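Local coordinates for protein 1-deoxy-D-xylulose 5-phosphate reductoisomerase (Moraxella catarrhalis, PDB 4ZQG) that catalyses the NADPH-dependent conversion of 1-deoxy-D-xylulose 5-phosphate to 2-C-methyl-D-erythritol 4-phosphate in the MEP pathway, and is inhibited by fosmidomycin, at residues A[188-193]-A[211-216]; A[205-210]-A[348-353]; A[252-257]-A[312-317]. All coordinates share one frame; numbering follows the deposited sequence.

Contact 1 of 3, residues A[188-193]-A[211-216]; sequences TASGGS and VNHPNW. With FOM (3-[formyl(hydroxy)amino]propylphosphonic acid), chain E.
Ser190 and His213 meet in the phosphonate pocket of bound fosmidomycin, where the turn after strand 182-189 faces the 211-216 loop beside the inhibitor. His213 NE2 donates to Ser190 OG over 3.1 Å, with OG 23° out of the ring plane. The ring is held at its other nitrogen as well: Asn215 N, lying in the ring plane, donates to His213 ND1 at 3.1 Å. Ser190 OG, set between its own N and carbonyl carbon (chi1 78°), can turn back to accept from Gly192 N at 2.7 Å, an ST turn, and still donate to fosmidomycin OP3 at 2.6 Å. Gly191 suits the tight bend, with positive phi that would press a side chain against the preceding carbonyl. Ser190 N donates to a second phosphonate oxygen, OP1, at 2.8 Å, and Ser226, Asn231 and Lys232 add further bonds to the inhibitor. Trp216 lays one indole face along the propyl chain, its NE1 3.6 Å from C2, a broad apolar surface for methylenes. With two N-H groups donating to it, Ser190 OG has its proton directed at the phosphonate, and the two donors probably strengthen that bond.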
ATOM      1  N   THR A 188       9.853  -3.787  -7.784  1.00 49.62           N
ATOM      2  CA  THR A 188       9.258  -4.282  -9.037  1.00 50.62           C
ATOM      3  C   THR A 188      10.139  -3.859 -10.245  1.00 50.10           C
ATOM      4  O   THR A 188      10.730  -2.811 -10.235  1.00 49.46           O
ATOM      5  CB  THR A 188       7.815  -3.741  -9.174  1.00 51.04           C
ATOM      6  OG1 THR A 188       7.756  -2.403  -8.616  1.00 51.01           O
ATOM      7  CG2 THR A 188       6.881  -4.594  -8.385  1.00 51.87           C
ATOM      8  N   ALA A 189      10.192  -4.688 -11.272  1.00 50.59           N
ATOM      9  CA  ALA A 189      10.967  -4.436 -12.451  1.00 52.09           C
ATOM     10  C   ALA A 189      10.148  -4.833 -13.665  1.00 53.66           C
ATOM     11  O   ALA A 189       9.588  -5.957 -13.694  1.00 52.81           O
ATOM     12  CB  ALA A 189      12.207  -5.293 -12.418  1.00 53.84           C
ATOM     13  N   SER A 190      10.085  -3.949 -14.676  1.00 53.08           N
ATOM     14  CA  SER A 190       9.282  -4.259 -15.865  1.00 54.54           C
ATOM     15  C   SER A 190       9.850  -5.431 -16.626  1.00 56.88           C
ATOM     16  O   SER A 190       9.147  -6.072 -17.401  1.00 59.47           O
ATOM     17  CB  SER A 190       9.208  -3.109 -16.822  1.00 53.71           C
ATOM     18  OG  SER A 190      10.409  -3.049 -17.552  1.00 53.49           O
ATOM     19  N   GLY A 191      11.141  -5.680 -16.450  1.00 58.35           N
ATOM     20  CA  GLY A 191      11.816  -6.672 -17.255  1.00 60.27           C
ATOM     21  C   GLY A 191      12.300  -6.091 -18.563  1.00 61.76           C
ATOM     22  O   GLY A 191      12.986  -6.781 -19.306  1.00 63.17           O
ATOM     23  N   GLY A 192      11.911  -4.839 -18.850  1.00 63.88           N
ATOM     24  CA  GLY A 192      12.289  -4.102 -20.064  1.00 64.09           C
ATOM     25  C   GLY A 192      11.846  -4.691 -21.396  1.00 67.18           C
ATOM     26  O   GLY A 192      11.125  -5.676 -21.444  1.00 66.99           O
ATOM     27  N   SER A 193      12.350  -4.094 -22.484  1.00 71.61           N
ATOM     28  CA  SER A 193      12.032  -4.479 -23.864  1.00 71.67           C
ATOM     29  C   SER A 193      12.379  -5.908 -24.271  1.00 70.59           C
ATOM     30  O   SER A 193      11.939  -6.344 -25.325  1.00 71.41           O
ATOM     31  CB  SER A 193      12.769  -3.562 -24.819  1.00 75.23           C
ATOM     32  OG  SER A 193      12.351  -2.214 -24.684  1.00 82.89           O
ATOM     33  N   VAL A 211      16.142   1.321 -26.642  1.00 82.55           N
ATOM     34  CA  VAL A 211      15.857   2.648 -26.102  1.00 83.54           C
ATOM     35  C   VAL A 211      14.368   2.850 -25.856  1.00 82.80           C
ATOM     36  O   VAL A 211      13.997   3.646 -25.005  1.00 87.11           O
ATOM     37  CB  VAL A 211      16.388   3.796 -27.012  1.00 84.01           C
ATOM     38  N   ASN A 212      13.517   2.139 -26.592  1.00 80.81           N
ATOM     39  CA  ASN A 212      12.080   2.348 -26.481  1.00 81.80           C
ATOM     40  C   ASN A 212      11.421   1.282 -25.595  1.00 82.80           C
ATOM     41  O   ASN A 212      11.626   0.069 -25.763  1.00 82.99           O
ATOM     42  CB  ASN A 212      11.431   2.497 -27.879  1.00 82.87           C
ATOM     43  CG  ASN A 212      11.824   3.821 -28.563  1.00 83.07           C
ATOM     44  OD1 ASN A 212      11.562   4.910 -28.042  1.00 80.77           O
ATOM     45  ND2 ASN A 212      12.488   3.729 -29.709  1.00 85.44           N
ATOM     46  N   HIS A 213      10.659   1.772 -24.627  1.00 81.38           N
ATOM     47  CA  HIS A 213      10.173   0.964 -23.524  1.00 83.66           C
ATOM     48  C   HIS A 213       8.666   0.861 -23.653  1.00 80.79           C
ATOM     49  O   HIS A 213       8.017   1.870 -23.874  1.00 78.79           O
ATOM     50  CB  HIS A 213      10.550   1.641 -22.195  1.00 84.65           C
ATOM     51  CG  HIS A 213      10.317   0.790 -20.981  1.00 88.25           C
ATOM     52  ND1 HIS A 213       9.056   0.433 -20.555  1.00 89.06           N
ATOM     53  CD2 HIS A 213      11.178   0.237 -20.094  1.00 87.36           C
ATOM     54  CE1 HIS A 213       9.145  -0.313 -19.470  1.00 87.64           C
ATOM     55  NE2 HIS A 213      10.423  -0.452 -19.173  1.00 88.28           N
ATOM     56  N   PRO A 214       8.102  -0.352 -23.496  1.00 81.34           N
ATOM     57  CA  PRO A 214       6.636  -0.544 -23.622  1.00 79.97           C
ATOM     58  C   PRO A 214       5.753   0.416 -22.798  1.00 75.66           C
ATOM     59  O   PRO A 214       4.773   0.926 -23.317  1.00 75.14           O
ATOM     60  CB  PRO A 214       6.428  -1.991 -23.157  1.00 80.84           C
ATOM     61  CG  PRO A 214       7.736  -2.668 -23.424  1.00 81.74           C
ATOM     62  CD  PRO A 214       8.800  -1.625 -23.207  1.00 82.19           C
ATOM     63  N   ASN A 215       6.117   0.660 -21.544  1.00 72.71           N
ATOM     64  CA  ASN A 215       5.320   1.458 -20.602  1.00 71.02           C
ATOM     65  C   ASN A 215       5.773   2.844 -20.188  1.00 69.49           C
ATOM     66  O   ASN A 215       4.982   3.622 -19.664  1.00 72.79           O
ATOM     67  CB  ASN A 215       5.214   0.653 -19.319  1.00 70.81           C
ATOM     68  CG  ASN A 215       4.700  -0.728 -19.572  1.00 69.70           C
ATOM     69  OD1 ASN A 215       3.867  -0.918 -20.466  1.00 63.96           O
ATOM     70  ND2 ASN A 215       5.213  -1.715 -18.807  1.00 70.41           N
ATOM     71  N   TRP A 216       7.040   3.156 -20.376  1.00 69.07           N
ATOM     72  CA  TRP A 216       7.615   4.397 -19.865  1.00 67.72           C
ATOM     73  C   TRP A 216       8.263   5.184 -20.996  1.00 66.08           C
ATOM     74  O   TRP A 216       8.811   4.578 -21.914  1.00 67.39           O
ATOM     75  CB  TRP A 216       8.720   4.075 -18.869  1.00 67.69           C
ATOM     76  CG  TRP A 216       8.343   3.564 -17.579  1.00 66.09           C
ATOM     77  CD1 TRP A 216       8.475   2.281 -17.134  1.00 67.42           C
ATOM     78  CD2 TRP A 216       7.835   4.321 -16.484  1.00 66.53           C
ATOM     79  NE1 TRP A 216       8.067   2.192 -15.828  1.00 65.76           N
ATOM     80  CE2 TRP A 216       7.664   3.427 -15.405  1.00 64.25           C
ATOM     81  CE3 TRP A 216       7.494   5.663 -16.308  1.00 64.75           C
ATOM     82  CZ2 TRP A 216       7.168   3.829 -14.185  1.00 64.61           C
ATOM     83  CZ3 TRP A 216       6.995   6.061 -15.092  1.00 65.48           C
ATOM     84  CH2 TRP A 216       6.840   5.146 -14.038  1.00 65.70           C
TER
HETATM   85  O2  FOM E 503      13.001   3.537 -13.201  1.00 59.95           O
HETATM   86  N1  FOM E 503      11.722   3.733 -13.680  1.00 59.40           N
HETATM   87  C1  FOM E 503      10.844   4.349 -13.000  1.00 59.35           C
HETATM   88  O1  FOM E 503      11.100   4.771 -11.884  1.00 58.20           O
HETATM   89  C2  FOM E 503      11.458   3.121 -14.978  1.00 58.82           C
HETATM   90  C3  FOM E 503      11.681   1.654 -14.607  1.00 58.85           C
HETATM   91  C4  FOM E 503      11.688   0.759 -15.815  1.00 59.17           C
HETATM   92  PA1 FOM E 503      12.104  -0.849 -15.179  1.00 58.11           P
HETATM   93  OP1 FOM E 503      10.901  -1.295 -14.233  1.00 65.68           O
HETATM   94  OP2 FOM E 503      13.237  -0.737 -14.260  1.00 60.06           O
HETATM   95  OP3 FOM E 503      12.405  -1.979 -16.312  1.00 57.30           O

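Contact 2 of 3, residues A[205-210]-A[348-353]; sequences ASVKEA and EAFLAE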
ATOM      1  N   ALA A 205      20.290  -6.530 -30.644  1.00 79.80           N
ATOM      2  CA  ALA A 205      19.388  -5.412 -30.444  1.00 77.94           C
ATOM      3  C   ALA A 205      19.907  -4.127 -31.097  1.00 77.17           C
ATOM      4  O   ALA A 205      21.058  -3.752 -30.922  1.00 78.20           O
ATOM      5  CB  ALA A 205      19.163  -5.184 -28.952  1.00 76.49           C
ATOM      6  N   SER A 206      19.044  -3.458 -31.849  1.00 75.29           N
ATOM      7  CA  SER A 206      19.302  -2.111 -32.261  1.00 74.77           C
ATOM      8  C   SER A 206      19.100  -1.170 -31.080  1.00 73.25           C
ATOM      9  O   SER A 206      18.390  -1.474 -30.137  1.00 71.07           O
ATOM     10  CB  SER A 206      18.371  -1.718 -33.420  1.00 76.94           C
ATOM     11  OG  SER A 206      16.997  -1.671 -33.036  1.00 75.48           O
ATOM     12  N   VAL A 207      19.743  -0.017 -31.146  1.00 74.28           N
ATOM     13  CA  VAL A 207      19.525   1.051 -30.175  1.00 74.78           C
ATOM     14  C   VAL A 207      18.036   1.453 -30.093  1.00 78.07           C
ATOM     15  O   VAL A 207      17.523   1.700 -29.001  1.00 78.27           O
ATOM     16  CB  VAL A 207      20.395   2.290 -30.538  1.00 73.04           C
ATOM     17  CG1 VAL A 207      20.096   3.479 -29.638  1.00 71.47           C
ATOM     18  CG2 VAL A 207      21.875   1.949 -30.467  1.00 74.11           C
ATOM     19  N   LYS A 208      17.379   1.549 -31.260  1.00 82.95           N
ATOM     20  CA  LYS A 208      15.927   1.804 -31.389  1.00 83.55           C
ATOM     21  C   LYS A 208      15.106   0.798 -30.526  1.00 85.01           C
ATOM     22  O   LYS A 208      14.229   1.229 -29.782  1.00 84.30           O
ATOM     23  CB  LYS A 208      15.497   1.745 -32.881  1.00 84.86           C
ATOM     24  CG  LYS A 208      14.319   2.627 -33.302  1.00 86.05           C
ATOM     25  CD  LYS A 208      12.967   2.160 -32.756  1.00 87.15           C
ATOM     26  N   GLU A 209      15.399  -0.515 -30.622  1.00 84.19           N
ATOM     27  CA  GLU A 209      14.754  -1.549 -29.779  1.00 83.30           C
ATOM     28  C   GLU A 209      14.970  -1.297 -28.281  1.00 81.51           C
ATOM     29  O   GLU A 209      14.013  -1.173 -27.516  1.00 80.76           O
ATOM     30  CB  GLU A 209      15.255  -2.964 -30.121  1.00 84.78           C
ATOM     31  CG  GLU A 209      14.492  -3.645 -31.244  1.00 89.25           C
ATOM     32  CD  GLU A 209      15.307  -4.704 -31.970  1.00 91.55           C
ATOM     33  OE1 GLU A 209      15.724  -4.448 -33.133  1.00 86.82           O
ATOM     34  OE2 GLU A 209      15.523  -5.787 -31.372  1.00 93.55           O
ATOM     35  N   ALA A 210      16.235  -1.226 -27.887  1.00 81.08           N
ATOM     36  CA  ALA A 210      16.612  -1.080 -26.492  1.00 81.77           C
ATOM     37  C   ALA A 210      16.129   0.232 -25.867  1.00 83.29           C
ATOM     38  O   ALA A 210      15.773   0.248 -24.681  1.00 83.11           O
ATOM     39  CB  ALA A 210      18.126  -1.196 -26.346  1.00 81.54           C
ATOM     40  N   GLU A 348      27.212   4.841 -23.090  1.00 76.57           N
ATOM     41  CA  GLU A 348      27.673   5.819 -24.088  1.00 76.52           C
ATOM     42  C   GLU A 348      28.120   4.990 -25.290  1.00 75.55           C
ATOM     43  O   GLU A 348      27.863   5.357 -26.434  1.00 78.45           O
ATOM     44  CB  GLU A 348      28.845   6.710 -23.600  1.00 77.19           C
ATOM     45  CG  GLU A 348      28.579   7.576 -22.368  1.00 76.21           C
ATOM     46  N   ALA A 349      28.752   3.859 -25.010  1.00 71.07           N
ATOM     47  CA  ALA A 349      29.232   2.973 -26.051  1.00 72.73           C
ATOM     48  C   ALA A 349      28.169   2.165 -26.772  1.00 72.20           C
ATOM     49  O   ALA A 349      28.370   1.802 -27.902  1.00 71.67           O
ATOM     50  CB  ALA A 349      30.314   2.044 -25.500  1.00 73.16           C
ATOM     51  N   PHE A 350      27.064   1.821 -26.124  1.00 74.96           N
ATOM     52  CA  PHE A 350      26.036   1.072 -26.833  1.00 75.94           C
ATOM     53  C   PHE A 350      25.285   1.975 -27.798  1.00 77.36           C
ATOM     54  O   PHE A 350      25.104   1.638 -28.970  1.00 76.36           O
ATOM     55  CB  PHE A 350      25.040   0.428 -25.870  1.00 77.86           C
ATOM     56  CG  PHE A 350      23.946  -0.316 -26.580  1.00 76.04           C
ATOM     57  CD1 PHE A 350      24.216  -1.523 -27.186  1.00 75.87           C
ATOM     58  CD2 PHE A 350      22.676   0.231 -26.695  1.00 73.72           C
ATOM     59  CE1 PHE A 350      23.229  -2.191 -27.866  1.00 78.08           C
ATOM     60  CE2 PHE A 350      21.687  -0.432 -27.384  1.00 73.99           C
ATOM     61  CZ  PHE A 350      21.962  -1.644 -27.970  1.00 76.12           C
ATOM     62  N   LEU A 351      24.843   3.116 -27.275  1.00 78.95           N
ATOM     63  CA  LEU A 351      24.159   4.160 -28.052  1.00 83.55           C
ATOM     64  C   LEU A 351      25.000   4.759 -29.223  1.00 88.20           C
ATOM     65  O   LEU A 351      24.457   5.155 -30.265  1.00 91.42           O
ATOM     66  CB  LEU A 351      23.758   5.299 -27.117  1.00 81.62           C
ATOM     67  CG  LEU A 351      22.834   4.990 -25.945  1.00 76.73           C
ATOM     68  CD1 LEU A 351      23.123   5.999 -24.841  1.00 75.70           C
ATOM     69  CD2 LEU A 351      21.372   5.044 -26.375  1.00 76.88           C
ATOM     70  N   ALA A 352      26.317   4.829 -29.033  1.00 89.91           N
ATOM     71  CA  ALA A 352      27.246   5.172 -30.103  1.00 87.96           C
ATOM     72  C   ALA A 352      27.462   3.994 -31.069  1.00 90.59           C
ATOM     73  O   ALA A 352      28.145   4.148 -32.062  1.00 93.21           O
ATOM     74  CB  ALA A 352      28.570   5.630 -29.512  1.00 85.45           C
ATOM     75  N   GLU A 353      26.896   2.824 -30.775  1.00 91.60           N
ATOM     76  CA  GLU A 353      26.904   1.675 -31.697  1.00 94.27           C
ATOM     77  C   GLU A 353      28.266   1.028 -31.821  1.00 90.99           C
ATOM     78  O   GLU A 353      28.578   0.440 -32.840  1.00 92.03           O
ATOM     79  CB  GLU A 353      26.335   2.052 -33.084  1.00100.47           C
ATOM     80  CG  GLU A 353      24.981   2.772 -33.004  1.00105.98           C
ATOM     81  CD  GLU A 353      24.255   2.900 -34.340  1.00110.91           C
ATOM     82  OE1 GLU A 353      23.786   4.015 -34.648  1.00114.30           O
ATOM     83  OE2 GLU A 353      24.140   1.899 -35.080  1.00110.71           O
TER
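A chi1 of 178° carries the Phe350 ring away from its own backbone N, from the end of helix 333-351 toward the start of helix 207-211, while Val207, at chi1 174°, sets CG1 opposite its backbone N and CG2 opposite its carbonyl carbon, so that each methyl meets a different neighbour. CG2 lies on the Phe350 side, 3.6 Å from Phe350 O and 3.9 Å from ring atom CE2, and the two side chains lie alongside, running opposite ways. CG1 goes instead to Leu351, 3.8 Å from CD2, the two side chains meeting nearly perpendicular. A beta-branched residue suits this place because it fills two directions at once from the first turn of a helix.

The phenyl ring turns its edge to the carbonyls of Ala205 and Ser206. Its CZ comes within 3.7 Å of Ala205 O, where the ring C-H groups carry slight positive charge, and Ala210 CB approaches CE2 to 3.8 Å, a small methyl that lets the ring come close to the helix. The N-terminal end of helix 207-211, in the family region 150-243, thus packs against the C-terminal end of helix 333-351, in the region 275-401. Ser206 is the N-cap of helix 207-211, its OG accepting from Glu209 N at 3.1 Å and donating to Glu209 OE1. Glu353, with positive phi, closes the other helix in a Schellman motif. Glu353 N donates to Phe350 O at 2.8 Å, and Glu353 CG brushes Val207 CG2. Ile224, from helix 220-228, packs against Ala210, Phe350 and Leu351, joining a third helix to the apolar patch.

Contact 3 of 3, residues A[252-257]-A[312-317]; sequences VVIHPN and LAPDLD
Ile254 pairs with Leu312 in a single antiparallel bridge, a hydrogen-bonded pair that attaches the segment following strand 307-311 to strand 250-254, an outermost strand of the four-stranded mixed sheet within this chain. On its other side, strand 250-254 runs parallel to strand 182-189.

The backbone contribution is short. Ile254 N donates to Leu312 O at 2.9 Å; the carbonyl points almost straight at the nitrogen, with a C=O...N angle of 164°, although the N-H itself is bent, at 136°. Val253 CG2 rests on the same carbonyl oxygen, 3.6 Å from Leu312 O. The pairing does not run on into regular strand: two residues further, Pro314 has no N-H to offer, and its ring lies against the backbone of Val252 instead.

Apolar packing does the rest. Ile254 directs its CB toward Leu312, 4.0 Å from Leu312 CB. With chi1 at -60°, its CG1 stands beside its own N and meets Pro314 CA at 3.8 Å, and Ile254 CD1 lies 4.1 Å from Pro314 CB. Branching at CB thus lets one isoleucine meet both Leu312 and Pro314, and the same CD1 also touches Ala189. Val252 CG1 and Pro314 CG cross obliquely. Beta-branched valines suit the extended backbone of a strand.

Next to the bridge, His255 ND1 bonds to Lys310 O; separately, its ring stacks with that of Phe311. Tyr304 of the second subunit packs on Val253, Ala313 and Pro314. Val252 O is shared by both neighbours, touching Pro314 CG at 3.2 Å and hydrogen-bonded to that Tyr304 OH of the second subunit.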
ATOM      1  N   VAL A 252      13.883  -8.502  -5.599  1.00 51.89           N
ATOM      2  CA  VAL A 252      13.390  -7.988  -6.849  1.00 51.52           C
ATOM      3  C   VAL A 252      12.464  -8.973  -7.454  1.00 52.38           C
ATOM      4  O   VAL A 252      12.790 -10.162  -7.530  1.00 55.66           O
ATOM      5  CB  VAL A 252      14.561  -7.782  -7.834  1.00 51.71           C
ATOM      6  CG1 VAL A 252      14.077  -7.559  -9.274  1.00 51.46           C
ATOM      7  CG2 VAL A 252      15.441  -6.655  -7.347  1.00 50.35           C
ATOM      8  N   VAL A 253      11.317  -8.466  -7.894  1.00 52.09           N
ATOM      9  CA  VAL A 253      10.331  -9.240  -8.619  1.00 52.48           C
ATOM     10  C   VAL A 253      10.082  -8.602 -10.000  1.00 53.03           C
ATOM     11  O   VAL A 253       9.913  -7.394 -10.111  1.00 51.57           O
ATOM     12  CB  VAL A 253       9.007  -9.386  -7.790  1.00 52.06           C
ATOM     13  CG1 VAL A 253       8.370  -8.045  -7.455  1.00 50.98           C
ATOM     14  CG2 VAL A 253       8.004 -10.276  -8.500  1.00 52.27           C
ATOM     15  N   ILE A 254      10.056  -9.431 -11.036  1.00 54.13           N
ATOM     16  CA  ILE A 254       9.632  -8.991 -12.340  1.00 55.89           C
ATOM     17  C   ILE A 254       8.105  -8.847 -12.420  1.00 56.39           C
ATOM     18  O   ILE A 254       7.355  -9.775 -12.132  1.00 56.51           O
ATOM     19  CB  ILE A 254      10.076  -9.973 -13.445  1.00 57.19           C
ATOM     20  CG1 ILE A 254      11.600 -10.136 -13.501  1.00 59.41           C
ATOM     21  CG2 ILE A 254       9.546  -9.544 -14.792  1.00 56.92           C
ATOM     22  CD1 ILE A 254      12.444  -8.958 -13.027  1.00 60.09           C
ATOM     23  N   HIS A 255       7.684  -7.698 -12.932  1.00 56.86           N
ATOM     24  CA  HIS A 255       6.289  -7.320 -13.073  1.00 54.32           C
ATOM     25  C   HIS A 255       6.175  -6.529 -14.347  1.00 53.10           C
ATOM     26  O   HIS A 255       6.450  -5.336 -14.316  1.00 53.24           O
ATOM     27  CB  HIS A 255       5.902  -6.436 -11.890  1.00 52.74           C
ATOM     28  CG  HIS A 255       4.526  -5.894 -11.991  1.00 52.17           C
ATOM     29  ND1 HIS A 255       3.465  -6.669 -12.407  1.00 53.51           N
ATOM     30  CD2 HIS A 255       4.024  -4.671 -11.732  1.00 51.29           C
ATOM     31  CE1 HIS A 255       2.371  -5.938 -12.406  1.00 52.96           C
ATOM     32  NE2 HIS A 255       2.689  -4.722 -12.010  1.00 52.08           N
ATOM     33  N   PRO A 256       5.798  -7.166 -15.470  1.00 53.51           N
ATOM     34  CA  PRO A 256       5.801  -6.480 -16.791  1.00 54.87           C
ATOM     35  C   PRO A 256       4.788  -5.364 -17.005  1.00 55.82           C
ATOM     36  O   PRO A 256       5.027  -4.483 -17.811  1.00 57.14           O
ATOM     37  CB  PRO A 256       5.537  -7.590 -17.808  1.00 55.09           C
ATOM     38  CG  PRO A 256       5.492  -8.859 -17.051  1.00 55.00           C
ATOM     39  CD  PRO A 256       5.502  -8.591 -15.582  1.00 53.99           C
ATOM     40  N   ASN A 257       3.674  -5.377 -16.285  1.00 57.02           N
ATOM     41  CA  ASN A 257       2.609  -4.384 -16.509  1.00 56.73           C
ATOM     42  C   ASN A 257       2.972  -2.966 -16.031  1.00 55.58           C
ATOM     43  O   ASN A 257       2.314  -2.012 -16.387  1.00 56.36           O
ATOM     44  CB  ASN A 257       1.336  -4.831 -15.813  1.00 56.39           C
ATOM     45  CG  ASN A 257       1.059  -6.318 -15.974  1.00 58.84           C
ATOM     46  OD1 ASN A 257       1.797  -7.175 -15.469  1.00 59.27           O
ATOM     47  ND2 ASN A 257      -0.034  -6.638 -16.628  1.00 60.36           N
ATOM     48  N   LEU A 312       6.791 -12.740 -11.498  1.00 64.14           N
ATOM     49  CA  LEU A 312       7.738 -13.634 -12.118  1.00 66.43           C
ATOM     50  C   LEU A 312       9.070 -13.421 -11.408  1.00 65.06           C
ATOM     51  O   LEU A 312       9.420 -12.306 -11.079  1.00 64.08           O
ATOM     52  CB  LEU A 312       7.820 -13.250 -13.607  1.00 70.99           C
ATOM     53  CG  LEU A 312       8.205 -14.260 -14.686  1.00 75.29           C
ATOM     54  CD1 LEU A 312       7.311 -15.504 -14.708  1.00 79.79           C
ATOM     55  CD2 LEU A 312       8.153 -13.570 -16.040  1.00 75.60           C
ATOM     56  N   ALA A 313       9.791 -14.490 -11.128  1.00 65.30           N
ATOM     57  CA  ALA A 313      11.127 -14.367 -10.546  1.00 64.84           C
ATOM     58  C   ALA A 313      12.107 -13.876 -11.600  1.00 64.06           C
ATOM     59  O   ALA A 313      11.979 -14.228 -12.755  1.00 65.80           O
ATOM     60  CB  ALA A 313      11.594 -15.716 -10.009  1.00 64.86           C
ATOM     61  N   PRO A 314      13.108 -13.085 -11.204  1.00 62.82           N
ATOM     62  CA  PRO A 314      14.102 -12.622 -12.172  1.00 62.86           C
ATOM     63  C   PRO A 314      14.890 -13.775 -12.729  1.00 65.23           C
ATOM     64  O   PRO A 314      15.171 -14.705 -11.998  1.00 70.96           O
ATOM     65  CB  PRO A 314      15.022 -11.736 -11.337  1.00 60.94           C
ATOM     66  CG  PRO A 314      14.267 -11.430 -10.108  1.00 60.43           C
ATOM     67  CD  PRO A 314      13.418 -12.620  -9.848  1.00 61.06           C
ATOM     68  N   ASP A 315      15.196 -13.725 -14.011  1.00 66.68           N
ATOM     69  CA  ASP A 315      16.100 -14.660 -14.684  1.00 72.69           C
ATOM     70  C   ASP A 315      17.543 -14.064 -14.695  1.00 73.07           C
ATOM     71  O   ASP A 315      17.880 -13.230 -15.544  1.00 69.30           O
ATOM     72  CB  ASP A 315      15.567 -14.870 -16.104  1.00 77.34           C
ATOM     73  CG  ASP A 315      16.471 -15.736 -16.970  1.00 83.35           C
ATOM     74  OD1 ASP A 315      17.509 -16.270 -16.473  1.00 83.20           O
ATOM     75  OD2 ASP A 315      16.114 -15.856 -18.171  1.00 86.00           O
ATOM     76  N   LEU A 316      18.371 -14.484 -13.734  1.00 74.26           N
ATOM     77  CA  LEU A 316      19.641 -13.817 -13.462  1.00 75.61           C
ATOM     78  C   LEU A 316      20.718 -14.135 -14.496  1.00 80.96           C
ATOM     79  O   LEU A 316      21.586 -13.291 -14.765  1.00 81.99           O
ATOM     80  CB  LEU A 316      20.175 -14.146 -12.066  1.00 76.24           C
ATOM     81  CG  LEU A 316      19.589 -13.503 -10.792  1.00 76.97           C
ATOM     82  CD1 LEU A 316      19.079 -12.097 -11.034  1.00 77.28           C
ATOM     83  CD2 LEU A 316      18.487 -14.351 -10.162  1.00 78.19           C
ATOM     84  N   ASP A 317      20.680 -15.330 -15.085  1.00 85.45           N
ATOM     85  CA  ASP A 317      21.604 -15.622 -16.181  1.00 87.66           C
ATOM     86  C   ASP A 317      21.382 -14.577 -17.249  1.00 88.53           C
ATOM     87  O   ASP A 317      22.330 -13.929 -17.688  1.00 93.14           O
ATOM     88  CB  ASP A 317      21.419 -17.030 -16.734  1.00 89.49           C
ATOM     89  CG  ASP A 317      21.695 -18.086 -15.689  1.00 92.56           C
ATOM     90  OD1 ASP A 317      21.192 -19.231 -15.822  1.00 97.02           O
ATOM     91  OD2 ASP A 317      22.401 -17.750 -14.710  1.00 89.87           O
TER

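Contact 1 lies between the other two, its centre 15 Å from that of contact 2 and 12 Å from that of contact 3, whereas contacts 2 and 3 stay apart, with nearest atoms about 14 Å from each other. Contacts 1 and 3 share the mixed sheet through neighbouring strands 182-189 and 250-254, and Ala189 O probably bonds to His255 N between them. Along the chain, the segments of contacts 1 and 2 alternate, and contact 3 is nested within the loop closed by contact 2. The 211-216 loop of contact 1 leaves helix 207-211, and its strand borders 250-254, so the segments of the inhibitor pocket continue into the other two contacts.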